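Local coordinates for alcohol dehydrogenase, zinc-containing (Thermotoga maritima, PDB 3IP1), which catalyses the NAD(+)-dependent, zinc-requiring oxidation of scyllo-inosose to 3-dehydro-scyllo-inosose, probably as a step in myo-inositol breakdown, at residues A[56-61]-A[101-106]; A[121-126]-A[172-177]. All coordinates share one frame; numbering follows the deposited sequence.

Contact 1: residues A[56-61]-A[101-106]; sequences TEIIIK and GVVVEA
Ile-59 and Glu-105 pair through their backbones where strands 57-61 and 101-106 run antiparallel, and here the pairing takes on a classic beta bulge. Ile-59 N gives a nearly straight bond to Glu-105 O (2.9 Å), while Ile-59 O takes two N-H groups from the other strand: a good bond from Val-104 N (3.0 Å) and a weak one from Glu-105 N (3.4 Å). The extra residue shifts the register by one, and beyond it Lys-61 and Val-102 close a regular hydrogen-bonded pair, with Lys-61 N 2.8 Å from Val-102 O.

The tightly packed, buried side is the face carrying Ile-58, Ile-60, Val-103 and Ala-106. The CG2 methyl of Ile-58 meets the CB of Ala-106 at 3.7 Å; with chi1 at 62°, CG1 sits between the backbone N and the carbonyl carbon, leaving CG2 beside the N. Gly-101 brings its bare alpha carbon close to Ile-60 CG2, also at 3.7 Å, and to Lys-61 O.

The other face opens to solvent at its margin, through Glu-105 and the end of Lys-61, although Ile-59 itself is buried. Ile-59 CG2 touches Val-104 CG2 at 3.8 Å, and its CD1 lies alongside the exposed carboxylate of Glu-105, whose extended chain points the same way. Val-104 CG1 rests on Lys-61 CB, but the lysine's end leads away from the strand pair.

Strand 164-168 flanks strand 57-66 on its other edge, bonded to Ile-58 and Ile-60 through Val-167 and Val-165; Phe-119, from a loop, packs on Ile-58 and Val-103, and Val-125 of strand 124-127 on Ile-60 and Val-103.

Contact 2: residues A[121-126]-A[172-177]; sequences IGEPVC and AWSLRE
Glu-123 reaches Ser-174 with its carboxylate, just before strand 124-126 begins and where strand 172-174 ends. From CB the chain leaves with CG anti to the backbone N (chi1 176°), then bends at chi2 (85°), which brings the carboxylate over to the other segment. CD lies 3.5 Å from Ser-174 OG, and OE1 is near the CG and CD methylenes of Arg-176 in one of that arginine's two conformers. OE2 finishes the path by accepting from Ser-174 OG at 2.5 Å, met from above the carboxylate plane. The same OE2 also holds a salt bridge to Arg-114 and a hydrogen bond from Asn-112, so three donors grip one oxygen of a buried residue. With an alanine here, Ser-174 OG would probably lose its acceptor and Arg-114 would be left without this counter-charge.

Ser-174 OG in turn accepts the N-H of Arg-176 (3.1 Å), an ST turn that leads the chain out of the strand into the 3-10 segment. The strands behind it are antiparallel and belong to the GroES-like domain: Cys-126 and Trp-173 form a hydrogen-bonded pair, with Trp-173 N 2.9 Å from Cys-126 O, and Leu-175 N adds a straight bond to Pro-124 O (2.7 Å) from above the carbonyl plane.

Leu-175 points toward strand 124-126, its CB against Pro-124 CB, CD1 on Val-125 O, and CD2 3.9 Å from Cys-126 SG. Trp-173 carries its indole away from the strand pair, where NE1 bonds Glu-128 and the ring makes a cation-pi contact with Arg-113, while Arg-137 of the second subunit packs against it.

In the fold
Strands 98-106 and 124-127 are neighbours, so contacts 1 and 2 belong to one curled sheet, their centres about 10 Å apart. The join is made by Val-103, whose N and O probably bond Glu-123 O and Gly-122 N; Ile-58 CD1 also packs on Ala-172 CB. Both contacts are largely buried. Contact 1 joins two long strands with a bulge and an apolar face, its solvent side marked by Glu-105. Contact 2 joins shorter strands, relies on a buried carboxylate as well as backbone bonds, and brings Cys-126 to about 7 Å from the metal ligand Glu-195 (side chain to side chain). Of the two, only contact 2 reaches another subunit.

Contact 1: residues A[56-61]-A[101-106]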
loop_
_atom_site.group_PDB
_atom_site.type_symbol
_atom_site.label_atom_id
_atom_site.label_comp_id
_atom_site.label_asym_id
_atom_site.label_seq_id
_atom_site.Cartn_x
_atom_site.Cartn_y
_atom_site.Cartn_z
ATOM N N THR A 56 8.051 31.376 16.527
ATOM C CA THR A 56 7.290 30.611 15.517
ATOM C C THR A 56 5.782 30.878 15.586
ATOM O O THR A 56 5.022 30.347 14.786
ATOM C CB THR A 56 7.497 29.094 15.703
ATOM O OG1 THR A 56 7.254 28.781 17.078
ATOM C CG2 THR A 56 8.928 28.678 15.355
ATOM N N GLU A 57 5.352 31.692 16.543
ATOM C CA GLU A 57 3.935 31.947 16.752
ATOM C C GLU A 57 3.370 33.050 15.867
ATOM O O GLU A 57 4.097 33.937 15.409
ATOM C CB GLU A 57 3.655 32.254 18.229
ATOM C CG GLU A 57 3.862 31.027 19.123
ATOM C CD GLU A 57 3.712 31.319 20.620
ATOM O OE1 GLU A 57 3.957 32.476 21.046
ATOM O OE2 GLU A 57 3.344 30.382 21.368
ATOM N N ILE A 58 2.065 32.963 15.628
ATOM C CA ILE A 58 1.288 34.006 14.961
ATOM C C ILE A 58 0.033 34.284 15.774
ATOM O O ILE A 58 -0.413 33.447 16.559
ATOM C CB ILE A 58 0.829 33.596 13.522
ATOM C CG1 ILE A 58 -0.101 32.357 13.585
ATOM C CG2 ILE A 58 2.056 33.358 12.619
ATOM C CD1 ILE A 58 -0.747 31.914 12.253
ATOM N N ILE A 59 -0.530 35.462 15.557
ATOM C CA ILE A 59 -1.796 35.860 16.140
ATOM C C ILE A 59 -2.715 36.064 14.959
ATOM O O ILE A 59 -2.348 36.716 13.977
ATOM C CB ILE A 59 -1.650 37.178 16.960
ATOM C CG1 ILE A 59 -0.792 36.927 18.214
ATOM C CG2 ILE A 59 -3.014 37.736 17.385
ATOM C CD1 ILE A 59 -0.268 38.230 18.862
ATOM N N ILE A 60 -3.908 35.494 15.070
ATOM C CA ILE A 60 -4.914 35.530 14.036
ATOM C C ILE A 60 -6.133 36.316 14.523
ATOM O O ILE A 60 -6.605 36.112 15.633
ATOM C CB ILE A 60 -5.353 34.091 13.691
ATOM C CG1 ILE A 60 -4.153 33.261 13.192
ATOM C CG2 ILE A 60 -6.508 34.101 12.677
ATOM C CD1 ILE A 60 -4.396 31.721 13.232
ATOM N N LYS A 61 -6.638 37.219 13.700
ATOM C CA LYS A 61 -7.891 37.887 13.985
ATOM C C LYS A 61 -8.971 36.953 13.480
ATOM O O LYS A 61 -9.051 36.711 12.267
ATOM C CB LYS A 61 -7.916 39.218 13.239
ATOM C CG LYS A 61 -9.160 40.070 13.362
ATOM C CD LYS A 61 -8.842 41.446 12.727
ATOM C CE LYS A 61 -10.077 42.315 12.520
ATOM N NZ LYS A 61 -10.929 42.362 13.744
ATOM N N GLY A 101 -9.458 33.004 9.891
ATOM C CA GLY A 101 -9.242 34.407 10.195
ATOM C C GLY A 101 -8.069 34.949 9.410
ATOM O O GLY A 101 -7.635 34.338 8.435
ATOM N N VAL A 102 -7.566 36.111 9.805
ATOM C CA VAL A 102 -6.448 36.706 9.082
ATOM C C VAL A 102 -5.264 36.928 10.024
ATOM O O VAL A 102 -5.447 37.273 11.205
ATOM C CB VAL A 102 -6.861 38.003 8.304
ATOM C CG1 VAL A 102 -8.063 37.731 7.408
ATOM C CG2 VAL A 102 -7.180 39.132 9.244
ATOM N N VAL A 103 -4.060 36.702 9.515
ATOM C CA VAL A 103 -2.855 36.938 10.298
ATOM C C VAL A 103 -2.703 38.438 10.563
ATOM O O VAL A 103 -2.747 39.249 9.635
ATOM C CB VAL A 103 -1.580 36.353 9.619
ATOM C CG1 VAL A 103 -0.378 36.534 10.528
ATOM C CG2 VAL A 103 -1.781 34.843 9.312
ATOM N N VAL A 104 -2.553 38.800 11.833
ATOM C CA VAL A 104 -2.320 40.200 12.193
ATOM C C VAL A 104 -0.942 40.417 12.793
ATOM O O VAL A 104 -0.508 41.538 12.933
ATOM C CB VAL A 104 -3.424 40.828 13.118
ATOM C CG1 VAL A 104 -4.770 40.876 12.402
ATOM C CG2 VAL A 104 -3.500 40.121 14.485
ATOM N N GLU A 105 -0.267 39.340 13.162
ATOM C CA GLU A 105 1.084 39.428 13.625
ATOM C C GLU A 105 1.740 38.052 13.488
ATOM O O GLU A 105 1.092 37.040 13.710
ATOM C CB GLU A 105 1.106 39.895 15.079
ATOM C CG GLU A 105 2.511 40.044 15.619
ATOM C CD GLU A 105 2.608 40.872 16.884
ATOM O OE1 GLU A 105 3.727 41.383 17.151
ATOM O OE2 GLU A 105 1.594 41.003 17.610
ATOM N N ALA A 106 3.020 38.041 13.128
ATOM C CA ALA A 106 3.816 36.816 12.996
ATOM C C ALA A 106 5.215 37.036 13.577
ATOM O O ALA A 106 5.840 38.064 13.322
ATOM C CB ALA A 106 3.922 36.410 11.530
#

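Contact 2: residues A[121-126]-A[172-177]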
loop_
_atom_site.group_PDB
_atom_site.type_symbol
_atom_site.label_atom_id
_atom_site.label_comp_id
_atom_site.label_asym_id
_atom_site.label_seq_id
_atom_site.Cartn_x
_atom_site.Cartn_y
_atom_site.Cartn_z
ATOM N N ILE A 121 1.199 39.768 7.183
ATOM C CA ILE A 121 -0.017 40.367 7.725
ATOM C C ILE A 121 -1.073 40.375 6.628
ATOM O O ILE A 121 -0.781 40.715 5.484
ATOM C CB ILE A 121 0.253 41.784 8.282
ATOM C CG1 ILE A 121 1.085 41.674 9.565
ATOM C CG2 ILE A 121 -1.078 42.538 8.513
ATOM C CD1 ILE A 121 1.541 43.042 10.196
ATOM N N GLY A 122 -2.296 39.976 6.967
ATOM C CA GLY A 122 -3.365 39.917 5.977
ATOM C C GLY A 122 -3.614 38.544 5.370
ATOM O O GLY A 122 -4.623 38.353 4.707
ATOM N N GLU A 123 -2.711 37.580 5.579
ATOM C CA GLU A 123 -2.891 36.232 5.013
ATOM C C GLU A 123 -4.100 35.531 5.654
ATOM O O GLU A 123 -4.181 35.472 6.887
ATOM C CB GLU A 123 -1.631 35.389 5.209
ATOM C CG GLU A 123 -1.736 33.939 4.745
ATOM C CD GLU A 123 -1.446 33.750 3.248
ATOM O OE1 GLU A 123 -1.431 34.751 2.508
ATOM O OE2 GLU A 123 -1.245 32.596 2.803
ATOM N N PRO A 124 -5.043 35.016 4.827
ATOM C CA PRO A 124 -6.179 34.258 5.374
ATOM C C PRO A 124 -5.765 32.820 5.702
ATOM O O PRO A 124 -5.143 32.141 4.869
ATOM C CB PRO A 124 -7.204 34.262 4.231
ATOM C CG PRO A 124 -6.385 34.457 2.965
ATOM C CD PRO A 124 -5.109 35.156 3.349
ATOM N N VAL A 125 -6.125 32.363 6.894
ATOM C CA VAL A 125 -5.700 31.041 7.350
ATOM C C VAL A 125 -6.775 30.288 8.107
ATOM O O VAL A 125 -7.737 30.892 8.609
ATOM C CB VAL A 125 -4.409 31.114 8.239
ATOM C CG1 VAL A 125 -3.236 31.581 7.433
ATOM C CG2 VAL A 125 -4.611 32.021 9.462
ATOM N N CYS A 126 -6.610 28.966 8.171
ATOM C CA CYS A 126 -7.311 28.149 9.149
ATOM C C CYS A 126 -6.228 27.399 9.918
ATOM O O CYS A 126 -5.066 27.414 9.521
ATOM C CB CYS A 126 -8.269 27.179 8.464
ATOM S SG CYS A 126 -7.439 25.974 7.416
ATOM N N ALA A 172 -0.948 26.382 11.159
ATOM C CA ALA A 172 -1.774 27.197 10.252
ATOM C C ALA A 172 -1.575 26.827 8.770
ATOM O O ALA A 172 -0.474 26.464 8.376
ATOM C CB ALA A 172 -1.497 28.694 10.479
ATOM N N TRP A 173 -2.654 26.914 7.989
ATOM C CA TRP A 173 -2.661 26.602 6.560
ATOM C C TRP A 173 -3.322 27.738 5.783
ATOM O O TRP A 173 -4.369 28.254 6.173
ATOM C CB TRP A 173 -3.435 25.300 6.299
ATOM C CG TRP A 173 -2.740 24.083 6.835
ATOM C CD1 TRP A 173 -2.958 23.472 8.037
ATOM C CD2 TRP A 173 -1.697 23.340 6.187
ATOM N NE1 TRP A 173 -2.117 22.388 8.175
ATOM C CE2 TRP A 173 -1.338 22.284 7.052
ATOM C CE3 TRP A 173 -1.034 23.467 4.955
ATOM C CZ2 TRP A 173 -0.349 21.348 6.726
ATOM C CZ3 TRP A 173 -0.040 22.540 4.634
ATOM C CH2 TRP A 173 0.281 21.490 5.516
ATOM N N SER A 174 -2.724 28.115 4.666
ATOM C CA SER A 174 -3.220 29.260 3.909
ATOM C C SER A 174 -4.565 28.981 3.256
ATOM O O SER A 174 -4.769 27.902 2.713
ATOM C CB SER A 174 -2.228 29.647 2.826
ATOM O OG SER A 174 -2.762 30.718 2.076
ATOM N N LEU A 175 -5.466 29.965 3.274
ATOM C CA LEU A 175 -6.691 29.881 2.485
ATOM C C LEU A 175 -6.659 30.707 1.180
ATOM O O LEU A 175 -7.726 31.013 0.624
ATOM C CB LEU A 175 -7.905 30.299 3.325
ATOM C CG LEU A 175 -8.234 29.510 4.604
ATOM C CD1 LEU A 175 -9.367 30.222 5.341
ATOM C CD2 LEU A 175 -8.573 28.014 4.342
ATOM N N ARG A 176 -5.471 31.078 0.691
ATOM C CA ARG A 176 -5.314 31.887 -0.548
ATOM C C ARG A 176 -6.081 31.315 -1.740
ATOM O O ARG A 176 -6.713 32.034 -2.516
ATOM C CB ARG A 176 -3.836 31.985 -0.944
ATOM C CG ARG A 176 -3.047 33.043 -0.219
ATOM C CD ARG A 176 -2.940 34.322 -1.047
ATOM N NE ARG A 176 -2.438 34.069 -2.395
ATOM C CZ ARG A 176 -2.078 35.030 -3.234
ATOM N NH1 ARG A 176 -1.640 34.731 -4.448
ATOM N NH2 ARG A 176 -2.160 36.292 -2.851
ATOM N N GLU A 177 -5.987 29.999 -1.898
ATOM C CA GLU A 177 -6.674 29.316 -3.006
ATOM C C GLU A 177 -8.191 29.572 -3.070
ATOM O O GLU A 177 -8.813 29.357 -4.108
ATOM C CB GLU A 177 -6.463 27.802 -2.921
ATOM C CG GLU A 177 -5.061 27.284 -3.268
ATOM C CD GLU A 177 -4.899 25.836 -2.799
ATOM O OE1 GLU A 177 -4.842 24.923 -3.658
ATOM O OE2 GLU A 177 -4.881 25.613 -1.565
#